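Local coordinates for molybdate binding protein II (Clostridium pasteurianum, PDB 1GUT), which binds molybdate as a small hexameric molbindin built from Mop (TOBE) domains of the OB clan, at residues A[14-25]-A[34-44]. Numbering follows the deposited sequence.
Sequences VGLKKGVVTAEV and KITSIISLDSV
Val44 of helix 41-47 fills the groove between strands 8-18 and 22-29, its CG2 against the CB of Ala23, 3.5 Å away, with Leu16 CD1 more distantly beside it (4.4 Å). Its other methyl, CG1, reaches the CE of Lys18, whose extended chain runs past the helix. Leu41, in the first turn, fills the hollow of the turn joining the same strands: with CG anti to the backbone N (chi1 -179°), CD1 lies against CB and CG of Lys18, while CD2 is 3.6 Å from both Gly19 O and Val20 O. Leu41 N hydrogen-bonds to Val21 O (2.9 Å) from above the carbonyl plane, and a water bridges the same oxygen to Asp42 N. Ser40 N-caps the helix, its OG accepting from Ser43 N. Next along the strands, Ala23 pairs with Ile39 and Val25 with Ser37 through reciprocal antiparallel hydrogen bonds; on the face carrying the Ala23 methyl, Val25 CG2 packs on Ile39 CD1 (4.0 Å). From the face bearing Glu24 and Ile38, Glu24 CG meets Thr36 CG2 and Ile38 CG2 meets Thr22 CB, both at 3.8 Å. Helix 41-47 thus lies against strands 8-18 and 22-29, strand 34-40 pairs with 22-29, Val49 packs against Val25 and Val44, and Ser37 OG is hydrogen-bonded to Val64 O of a neighbouring subunit.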
loop_
_atom_site.group_PDB
_atom_site.type_symbol
_atom_site.label_atom_id
_atom_site.label_comp_id
_atom_site.label_asym_id
_atom_site.label_seq_id
_atom_site.Cartn_x
_atom_site.Cartn_y
_atom_site.Cartn_z
ATOM N N VAL A 14 17.175 -13.801 8.351
ATOM C CA VAL A 14 17.096 -14.934 9.264
ATOM C C VAL A 14 16.032 -15.947 8.851
ATOM O O VAL A 14 15.931 -17.037 9.431
ATOM C CB VAL A 14 16.899 -14.523 10.743
ATOM C CG1 VAL A 14 18.118 -13.777 11.252
ATOM C CG2 VAL A 14 15.617 -13.675 10.948
ATOM N N GLY A 15 15.228 -15.599 7.859
ATOM C CA GLY A 15 14.210 -16.504 7.361
ATOM C C GLY A 15 13.884 -16.211 5.911
ATOM O O GLY A 15 13.834 -15.062 5.496
ATOM N N LEU A 16 13.639 -17.264 5.146
ATOM C CA LEU A 16 13.265 -17.146 3.738
ATOM C C LEU A 16 12.364 -18.306 3.387
ATOM O O LEU A 16 12.739 -19.464 3.588
ATOM C CB LEU A 16 14.508 -17.138 2.842
ATOM C CG LEU A 16 14.299 -17.065 1.330
ATOM C CD1 LEU A 16 13.580 -15.786 0.933
ATOM C CD2 LEU A 16 15.667 -17.127 0.660
ATOM N N LYS A 17 11.159 -18.016 2.896
ATOM C CA LYS A 17 10.217 -19.058 2.493
ATOM C C LYS A 17 9.724 -18.680 1.115
ATOM O O LYS A 17 9.135 -17.623 0.936
ATOM C CB LYS A 17 9.065 -19.152 3.503
ATOM C CG LYS A 17 8.024 -20.217 3.159
ATOM C CD LYS A 17 7.071 -20.490 4.334
ATOM C CE LYS A 17 6.224 -19.260 4.711
ATOM N NZ LYS A 17 5.243 -19.531 5.834
ATOM N N LYS A 18 9.975 -19.530 0.135
ATOM C CA LYS A 18 9.605 -19.255 -1.229
ATOM C C LYS A 18 8.277 -19.863 -1.594
ATOM O O LYS A 18 7.988 -21.010 -1.281
ATOM C CB LYS A 18 10.662 -19.849 -2.169
ATOM C CG LYS A 18 12.003 -19.178 -2.048
ATOM C CD LYS A 18 13.079 -19.810 -2.932
ATOM C CE LYS A 18 14.425 -19.092 -2.726
ATOM N NZ LYS A 18 15.509 -19.620 -3.616
ATOM N N GLY A 19 7.466 -19.065 -2.260
ATOM C CA GLY A 19 6.195 -19.542 -2.780
ATOM C C GLY A 19 6.322 -19.650 -4.292
ATOM O O GLY A 19 7.419 -19.763 -4.836
ATOM N N VAL A 20 5.206 -19.614 -4.993
ATOM C CA VAL A 20 5.246 -19.701 -6.453
ATOM C C VAL A 20 5.342 -18.330 -7.104
ATOM O O VAL A 20 6.059 -18.139 -8.092
ATOM C CB VAL A 20 4.036 -20.510 -6.980
ATOM C CG1 VAL A 20 3.829 -20.298 -8.451
ATOM C CG2 VAL A 20 4.292 -21.964 -6.687
ATOM N N VAL A 21 4.689 -17.352 -6.483
ATOM C CA VAL A 21 4.675 -16.013 -7.009
ATOM C C VAL A 21 5.426 -15.070 -6.095
ATOM O O VAL A 21 6.086 -14.156 -6.562
ATOM C CB VAL A 21 3.175 -15.528 -7.177
ATOM C CG1 VAL A 21 3.085 -14.043 -7.497
ATOM C CG2 VAL A 21 2.428 -16.388 -8.201
ATOM N N THR A 22 5.363 -15.321 -4.795
ATOM C CA THR A 22 6.008 -14.428 -3.846
ATOM C C THR A 22 6.928 -15.214 -2.936
ATOM O O THR A 22 7.045 -16.437 -3.036
ATOM C CB THR A 22 4.963 -13.732 -2.952
ATOM O OG1 THR A 22 4.221 -14.730 -2.231
ATOM C CG2 THR A 22 3.912 -12.996 -3.795
ATOM N N ALA A 23 7.622 -14.473 -2.090
ATOM C CA ALA A 23 8.529 -15.049 -1.109
ATOM C C ALA A 23 8.499 -14.180 0.116
ATOM O O ALA A 23 8.370 -12.968 0.023
ATOM C CB ALA A 23 9.964 -15.113 -1.650
ATOM N N GLU A 24 8.638 -14.826 1.262
ATOM C CA GLU A 24 8.646 -14.163 2.550
ATOM C C GLU A 24 10.077 -14.117 3.048
ATOM O O GLU A 24 10.733 -15.143 3.177
ATOM C CB GLU A 24 7.757 -14.910 3.544
ATOM C CG GLU A 24 7.665 -14.200 4.902
ATOM C CD GLU A 24 6.914 -15.022 5.925
ATOM O OE1 GLU A 24 5.883 -15.592 5.567
ATOM O OE2 GLU A 24 7.347 -15.101 7.092
ATOM N N VAL A 25 10.567 -12.919 3.314
ATOM C CA VAL A 25 11.916 -12.686 3.793
ATOM C C VAL A 25 11.823 -12.079 5.192
ATOM O O VAL A 25 11.111 -11.083 5.390
ATOM C CB VAL A 25 12.631 -11.655 2.856
ATOM C CG1 VAL A 25 14.122 -11.470 3.256
ATOM C CG2 VAL A 25 12.510 -12.076 1.398
ATOM N N LYS A 34 12.501 -8.055 14.420
ATOM C CA LYS A 34 12.374 -8.604 13.072
ATOM C C LYS A 34 11.485 -7.823 12.153
ATOM O O LYS A 34 10.469 -7.273 12.575
ATOM C CB LYS A 34 11.829 -10.035 13.118
ATOM C CG LYS A 34 12.614 -10.914 14.018
ATOM C CD LYS A 34 12.178 -12.351 13.991
ATOM C CE LYS A 34 13.148 -13.123 14.865
ATOM N NZ LYS A 34 14.533 -12.535 14.758
ATOM N N ILE A 35 11.889 -7.783 10.893
ATOM C CA ILE A 35 11.099 -7.140 9.846
ATOM C C ILE A 35 10.790 -8.225 8.837
ATOM O O ILE A 35 11.678 -8.942 8.392
ATOM C CB ILE A 35 11.880 -6.005 9.140
ATOM C CG1 ILE A 35 12.080 -4.817 10.088
ATOM C CG2 ILE A 35 11.149 -5.620 7.816
ATOM C CD1 ILE A 35 10.823 -4.040 10.365
ATOM N N THR A 36 9.516 -8.349 8.480
ATOM C CA THR A 36 9.043 -9.343 7.522
ATOM C C THR A 36 8.600 -8.635 6.250
ATOM O O THR A 36 7.873 -7.636 6.288
ATOM C CB THR A 36 7.870 -10.115 8.127
ATOM O OG1 THR A 36 8.315 -10.766 9.321
ATOM C CG2 THR A 36 7.396 -11.248 7.205
ATOM N N SER A 37 9.037 -9.185 5.124
ATOM C CA SER A 37 8.751 -8.634 3.812
ATOM C C SER A 37 8.202 -9.703 2.901
ATOM O O SER A 37 8.680 -10.832 2.917
ATOM C CB SER A 37 10.079 -8.169 3.199
ATOM O OG SER A 37 9.953 -7.787 1.839
ATOM N N ILE A 38 7.183 -9.374 2.102
ATOM C CA ILE A 38 6.704 -10.314 1.088
ATOM C C ILE A 38 6.963 -9.630 -0.246
ATOM O O ILE A 38 6.411 -8.558 -0.516
ATOM C CB ILE A 38 5.232 -10.725 1.309
ATOM C CG1 ILE A 38 5.157 -11.568 2.572
ATOM C CG2 ILE A 38 4.652 -11.483 0.081
ATOM C CD1 ILE A 38 3.735 -11.895 3.015
ATOM N N ILE A 39 7.859 -10.218 -1.041
ATOM C CA ILE A 39 8.247 -9.685 -2.342
ATOM C C ILE A 39 8.034 -10.739 -3.408
ATOM O O ILE A 39 7.640 -11.864 -3.105
ATOM C CB ILE A 39 9.735 -9.232 -2.348
ATOM C CG1 ILE A 39 10.644 -10.394 -1.958
ATOM C CG2 ILE A 39 9.951 -8.051 -1.420
ATOM C CD1 ILE A 39 12.153 -10.094 -2.030
ATOM N N SER A 40 8.246 -10.378 -4.664
ATOM C CA SER A 40 8.087 -11.377 -5.704
ATOM C C SER A 40 9.209 -12.394 -5.677
ATOM O O SER A 40 10.334 -12.082 -5.294
ATOM C CB SER A 40 8.026 -10.736 -7.091
ATOM O OG SER A 40 9.313 -10.298 -7.504
ATOM N N LEU A 41 8.912 -13.610 -6.103
ATOM C CA LEU A 41 9.933 -14.645 -6.168
ATOM C C LEU A 41 11.005 -14.224 -7.174
ATOM O O LEU A 41 12.195 -14.468 -6.969
ATOM C CB LEU A 41 9.299 -15.976 -6.573
ATOM C CG LEU A 41 10.253 -17.167 -6.660
ATOM C CD1 LEU A 41 10.741 -17.555 -5.245
ATOM C CD2 LEU A 41 9.564 -18.346 -7.314
ATOM N N ASP A 42 10.599 -13.560 -8.248
ATOM C CA ASP A 42 11.567 -13.098 -9.234
ATOM C C ASP A 42 12.630 -12.217 -8.590
ATOM O O ASP A 42 13.803 -12.301 -8.925
ATOM C CB ASP A 42 10.858 -12.275 -10.321
ATOM C CG ASP A 42 9.974 -13.106 -11.229
ATOM O OD1 ASP A 42 10.192 -14.332 -11.341
ATOM O OD2 ASP A 42 9.034 -12.599 -11.885
ATOM N N SER A 43 12.226 -11.369 -7.644
ATOM C CA SER A 43 13.187 -10.481 -7.006
ATOM C C SER A 43 14.140 -11.226 -6.103
ATOM O O SER A 43 15.289 -10.819 -5.934
ATOM C CB SER A 43 12.484 -9.391 -6.193
ATOM O OG SER A 43 11.768 -8.537 -7.049
ATOM N N VAL A 44 13.653 -12.265 -5.448
ATOM C CA VAL A 44 14.529 -13.037 -4.593
ATOM C C VAL A 44 15.665 -13.570 -5.418
ATOM O O VAL A 44 16.831 -13.476 -5.024
ATOM C CB VAL A 44 13.771 -14.179 -3.909
ATOM C CG1 VAL A 44 14.745 -15.254 -3.392
ATOM C CG2 VAL A 44 12.928 -13.624 -2.810
HETATM O O HOH W 1 7.647 -14.026 -9.031
#